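Local coordinates for DNA mismatch repair protein MutL (Aquifex aeolicus, PDB 6LZI), which probably binds and hydrolyses ATP through its Bergerat-fold ATPase domain as part of DNA mismatch repair, at residues V49-T54 / V133-E138; I218-F223 / E293-L298. One frame throughout, in Å; residues are numbered along the deposited sequence.

Contact 1 (V49-T54 / V133-E138). With ADP (adenosine-5'-diphosphate), chain H.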
# COMPACT_ATOMS: atom_id res chain seq x y z
N VAL A 49 -0.79 7.78 -8.04
CA VAL A 49 -1.45 7.60 -6.75
C VAL A 49 -2.16 8.89 -6.41
O VAL A 49 -1.54 9.94 -6.30
CB VAL A 49 -0.45 7.21 -5.64
CG1 VAL A 49 -1.13 7.05 -4.25
CG2 VAL A 49 0.22 5.91 -5.97
N LYS A 50 -3.45 8.76 -6.18
CA LYS A 50 -4.34 9.85 -5.93
C LYS A 50 -4.90 9.60 -4.54
O LYS A 50 -5.32 8.47 -4.24
CB LYS A 50 -5.46 9.85 -6.92
CG LYS A 50 -6.41 11.10 -6.74
CD LYS A 50 -7.44 10.87 -7.84
CE LYS A 50 -8.45 12.03 -7.91
NZ LYS A 50 -9.31 11.85 -6.73
N ASP A 51 -5.00 10.66 -3.77
CA ASP A 51 -5.61 10.59 -2.45
C ASP A 51 -6.42 11.85 -2.16
O ASP A 51 -6.28 12.90 -2.83
CB ASP A 51 -4.52 10.36 -1.35
CG ASP A 51 -3.66 11.58 -1.06
OD1 ASP A 51 -4.21 12.71 -0.79
OD2 ASP A 51 -2.39 11.43 -1.17
N ASN A 52 -7.32 11.72 -1.15
CA ASN A 52 -8.16 12.81 -0.70
C ASN A 52 -7.74 13.26 0.70
O ASN A 52 -8.59 13.65 1.51
CB ASN A 52 -9.64 12.37 -0.70
CG ASN A 52 -9.92 11.28 0.34
OD1 ASN A 52 -8.98 10.69 0.91
ND2 ASN A 52 -11.21 11.03 0.65
N GLY A 53 -6.45 13.22 0.98
CA GLY A 53 -5.92 13.69 2.24
C GLY A 53 -5.84 15.20 2.30
O GLY A 53 -6.41 15.94 1.49
N THR A 54 -5.05 15.66 3.25
CA THR A 54 -5.06 17.08 3.56
C THR A 54 -4.35 17.93 2.51
O THR A 54 -4.43 19.15 2.58
CB THR A 54 -4.37 17.31 4.92
OG1 THR A 54 -2.96 17.18 4.74
CG2 THR A 54 -4.79 16.27 5.85
N VAL A 133 -9.42 18.80 -3.37
CA VAL A 133 -8.49 18.72 -2.24
C VAL A 133 -7.83 17.36 -2.19
O VAL A 133 -8.47 16.30 -2.37
CB VAL A 133 -9.21 19.00 -0.90
CG1 VAL A 133 -8.20 18.75 0.24
CG2 VAL A 133 -9.75 20.39 -0.86
N GLY A 134 -6.53 17.37 -1.97
CA GLY A 134 -5.75 16.14 -1.85
C GLY A 134 -4.52 16.19 -2.78
O GLY A 134 -4.06 17.26 -3.18
N THR A 135 -3.96 15.03 -3.09
CA THR A 135 -2.65 14.95 -3.77
C THR A 135 -2.66 13.86 -4.81
O THR A 135 -3.26 12.80 -4.59
CB THR A 135 -1.53 14.65 -2.72
OG1 THR A 135 -1.53 15.69 -1.74
CG2 THR A 135 -0.17 14.58 -3.34
N GLU A 136 -2.05 14.13 -5.96
CA GLU A 136 -1.93 13.14 -7.02
C GLU A 136 -0.48 13.17 -7.48
O GLU A 136 0.05 14.24 -7.79
CB GLU A 136 -2.90 13.50 -8.18
CG GLU A 136 -2.82 12.43 -9.25
CD GLU A 136 -4.08 12.50 -10.09
OE1 GLU A 136 -4.75 11.47 -10.19
OE2 GLU A 136 -4.43 13.65 -10.42
N VAL A 137 0.18 12.00 -7.53
CA VAL A 137 1.57 11.90 -7.96
C VAL A 137 1.59 10.97 -9.17
O VAL A 137 0.95 9.89 -9.15
CB VAL A 137 2.44 11.37 -6.80
CG1 VAL A 137 3.93 11.33 -7.23
CG2 VAL A 137 2.26 12.29 -5.63
N GLU A 138 2.28 11.39 -10.24
CA GLU A 138 2.42 10.58 -11.45
C GLU A 138 3.90 10.37 -11.65
O GLU A 138 4.65 11.34 -11.76
CB GLU A 138 1.83 11.29 -12.68
CG GLU A 138 0.36 11.46 -12.40
CD GLU A 138 -0.39 12.05 -13.56
OE1 GLU A 138 0.22 12.18 -14.63
OE2 GLU A 138 -1.58 12.37 -13.36
PB ADP H . 8.56 11.69 4.39
O1B ADP H . 7.20 11.18 4.06
O2B ADP H . 8.50 12.98 5.25
O3B ADP H . 9.42 10.64 5.06
PA ADP H . 8.55 12.09 1.55
O1A ADP H . 9.63 12.46 0.57
O2A ADP H . 7.86 10.80 1.28
O3A ADP H . 9.30 12.10 3.03
O5' ADP H . 7.37 13.19 1.52
C5' ADP H . 7.87 14.46 1.94
C4' ADP H . 6.75 15.30 2.54
O4' ADP H . 5.83 15.63 1.53
C3' ADP H . 5.93 14.66 3.64
O3' ADP H . 6.53 14.95 4.93
C2' ADP H . 4.61 15.40 3.53
O2' ADP H . 4.84 16.65 4.26
C1' ADP H . 4.52 15.74 2.06
N9 ADP H . 3.71 14.79 1.31
C8 ADP H . 4.12 13.83 0.45
N7 ADP H . 3.07 13.16 -0.09
C5 ADP H . 1.97 13.72 0.49
C6 ADP H . 0.54 13.46 0.35
N6 ADP H . 0.10 12.47 -0.46
N1 ADP H . -0.31 14.24 1.09
C2 ADP H . 0.20 15.22 1.94
N3 ADP H . 1.49 15.52 2.09
C4 ADP H . 2.38 14.80 1.36
O HOH W 1 -2.84 14.69 0.35
O HOH W 2 -8.01 14.12 -4.37
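The carboxylate of Asp51 lies alongside the side chain of Thr135, both pointing the same way, with Asp51 OD2 3.7 Å from Thr135 CB. Asp51 CG sits between its own backbone N and carbonyl carbon (chi1 73°), and the carboxyl rotation (chi2 53°) then divides the two oxygens. Asp51 OD2 accepts a hydrogen bond from N6 of ADP at 2.8 Å, and Ser27 OG also bonds to it. Asp51 OD1 closes an Asx turn by accepting from Gly53 N at 2.9 Å, and it takes a further bond from a water that accepts from Thr135 OG1; Ser105 OG is hydrogen-bonded to the same hydroxyl. With an alanine in place of Asp51, adenine N6 would probably lose this acceptor and Gly53 N its side-chain partner. Beneath, the antiparallel strands pair, Asp51 N meeting Thr135 O at 2.9 Å almost in line with the carbonyl; the return bond from Thr135 N to Asp51 O is longer (3.2 Å) and comes from above the plane. At Gly134 a CB would clash with Asp51 O, and the backbone angles by themselves call for glycine. On the other face Lys50 CD passes 3.6 Å from Glu136 OE1, but the ammonium stays apart and Glu136 forms salt bridges to Arg48 and Arg104. An aspartate reading the adenine amino group from a sheet strand is the hallmark of the Bergerat ATP-binding fold of the gyrase, Hsp90 and MutL families.

Contact 2 (I218-F223 / E293-L298); sequences ITLRAF and ELVREL
Leu220 reaches from its strand to the helix with one methyl, CD1, which lies 3.6 Å from Leu294 CG and equally near the carbonyl carbon of that residue. CG stands anti to the carbonyl carbon of Leu220 (chi1 -56°), and the second torsion then directs CD1 at the helix. There Leu220 CD1 also meets Val295 CG2 at 3.9 Å, so a single carbon touches two successive residues of the helix, while Leu298 CB, one turn further on, is a more distant neighbour of Leu220 CD1 at 4.4 Å. What makes this the tight part of the contact is burial and the number of partners gathered on one methyl: Leu220, Val295, Ala222 and Leu298 are all buried, and Phe250 and Leu251 of helix 245-254 pack against Val295 as well. The arrangement is that of a helix laid over a beta sheet, helix 293-298 running at 40° to strand 219-223 with the two axes 9.6 Å apart at their closest. The strand belongs to the mixed sheet of the domain that follows the ATPase module in MutL; Ile218, just ahead of the strand, and Leu220 and Ala222 within it have their CB atoms pointing to the helix. Farther along, Ala222 CB meets Leu298 CD1 at 4.0 Å, a lighter touch from a short side chain. Leu211 and Phe255 cover Leu298 as well. The more open end lies at Ile218, where Ile218 CG1 slides past Leu294 CD2 in the opposite direction, just as close at 3.6 Å, but between two residues that are both partly exposed.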
# COMPACT_ATOMS: atom_id res chain seq x y z
N ILE A 218 0.29 -8.76 25.63
CA ILE A 218 0.45 -9.36 24.31
C ILE A 218 -0.93 -9.69 23.77
O ILE A 218 -1.71 -10.38 24.44
CB ILE A 218 1.31 -10.64 24.40
CG1 ILE A 218 1.07 -11.53 23.18
CG2 ILE A 218 0.99 -11.40 25.70
CD1 ILE A 218 1.42 -10.90 21.86
N THR A 219 -1.24 -9.22 22.56
CA THR A 219 -2.58 -9.43 22.01
C THR A 219 -2.51 -9.98 20.59
O THR A 219 -1.75 -9.48 19.75
CB THR A 219 -3.37 -8.12 22.06
OG1 THR A 219 -3.38 -7.64 23.41
CG2 THR A 219 -4.81 -8.35 21.63
N LEU A 220 -3.31 -11.03 20.34
CA LEU A 220 -3.41 -11.69 19.04
C LEU A 220 -4.86 -11.70 18.59
O LEU A 220 -5.77 -11.98 19.38
CB LEU A 220 -2.89 -13.13 19.11
CG LEU A 220 -1.48 -13.35 19.61
CD1 LEU A 220 -1.27 -14.86 19.88
CD2 LEU A 220 -0.44 -12.81 18.64
N ARG A 221 -5.08 -11.36 17.33
CA ARG A 221 -6.36 -11.46 16.66
C ARG A 221 -6.07 -12.08 15.30
O ARG A 221 -5.32 -11.49 14.50
CB ARG A 221 -7.00 -10.07 16.53
CG ARG A 221 -8.44 -10.02 16.02
CD ARG A 221 -8.86 -8.56 15.82
NE ARG A 221 -10.28 -8.49 15.56
CZ ARG A 221 -10.95 -7.37 15.29
NH1 ARG A 221 -10.33 -6.19 15.24
NH2 ARG A 221 -12.26 -7.46 15.07
N ALA A 222 -6.65 -13.25 15.03
CA ALA A 222 -6.50 -13.85 13.71
C ALA A 222 -7.85 -14.06 13.02
O ALA A 222 -8.91 -14.12 13.67
CB ALA A 222 -5.75 -15.18 13.76
N PHE A 223 -7.77 -14.21 11.71
CA PHE A 223 -8.91 -14.62 10.89
C PHE A 223 -8.46 -15.82 10.10
O PHE A 223 -7.45 -15.71 9.39
CB PHE A 223 -9.35 -13.48 9.93
CG PHE A 223 -9.68 -12.21 10.68
CD1 PHE A 223 -8.66 -11.33 11.07
CD2 PHE A 223 -10.98 -11.98 11.11
CE1 PHE A 223 -8.96 -10.17 11.84
CE2 PHE A 223 -11.28 -10.88 11.87
CZ PHE A 223 -10.27 -9.96 12.25
N GLU A 293 4.01 -19.70 21.75
CA GLU A 293 3.08 -20.42 22.62
C GLU A 293 1.66 -19.86 22.48
O GLU A 293 0.71 -20.60 22.24
CB GLU A 293 3.56 -20.34 24.07
CG GLU A 293 2.46 -20.45 25.12
CD GLU A 293 3.01 -20.57 26.53
OE1 GLU A 293 4.25 -20.56 26.70
OE2 GLU A 293 2.20 -20.68 27.48
N LEU A 294 1.51 -18.54 22.63
CA LEU A 294 0.16 -17.97 22.58
C LEU A 294 -0.46 -18.14 21.20
O LEU A 294 -1.69 -18.26 21.08
CB LEU A 294 0.19 -16.50 23.00
CG LEU A 294 -1.17 -15.85 23.30
CD1 LEU A 294 -1.95 -16.60 24.37
CD2 LEU A 294 -1.04 -14.37 23.68
N VAL A 295 0.36 -18.20 20.16
CA VAL A 295 -0.17 -18.48 18.83
C VAL A 295 -0.74 -19.88 18.75
O VAL A 295 -1.84 -20.09 18.23
CB VAL A 295 0.92 -18.25 17.76
CG1 VAL A 295 0.43 -18.71 16.42
CG2 VAL A 295 1.31 -16.79 17.71
N ARG A 296 -0.00 -20.89 19.26
CA ARG A 296 -0.56 -22.24 19.25
C ARG A 296 -1.73 -22.37 20.22
O ARG A 296 -2.65 -23.14 19.97
CB ARG A 296 0.55 -23.27 19.52
CG ARG A 296 0.68 -23.84 20.93
CD ARG A 296 1.89 -24.82 21.03
NE ARG A 296 1.78 -25.96 20.11
CZ ARG A 296 2.58 -26.20 19.07
NH1 ARG A 296 3.60 -25.38 18.81
NH2 ARG A 296 2.38 -27.26 18.30
N GLU A 297 -1.75 -21.58 21.30
CA GLU A 297 -2.95 -21.49 22.13
C GLU A 297 -4.12 -20.91 21.34
O GLU A 297 -5.24 -21.43 21.39
CB GLU A 297 -2.62 -20.64 23.37
CG GLU A 297 -3.82 -20.06 24.14
CD GLU A 297 -3.44 -19.60 25.53
OE1 GLU A 297 -4.34 -19.34 26.35
OE2 GLU A 297 -2.23 -19.52 25.83
N LEU A 298 -3.85 -19.84 20.59
CA LEU A 298 -4.82 -19.25 19.68
C LEU A 298 -5.37 -20.27 18.68
O LEU A 298 -6.57 -20.27 18.37
CB LEU A 298 -4.14 -18.09 18.97
CG LEU A 298 -4.77 -17.13 17.99
CD1 LEU A 298 -5.02 -17.82 16.66
CD2 LEU A 298 -6.02 -16.52 18.56

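How the contacts relate
Contact 1 and contact 2 illustrate two ways of joining distant parts of a chain, one through backbone pairing within a sheet and the other through apolar side chains between a sheet and a helix. Their centres are 37 Å apart, on opposite sides of the chain's centre, and their nearest atoms stay about 22 Å from each other. They follow in series, contact 1 closing before contact 2 opens. Contact 1 supplies Asp51 and Thr135 to the ADP pocket, whereas contact 2 belongs to the separate five-stranded sheet and has no residue in that pocket. Any influence of one on the other would therefore have to pass through intervening structure.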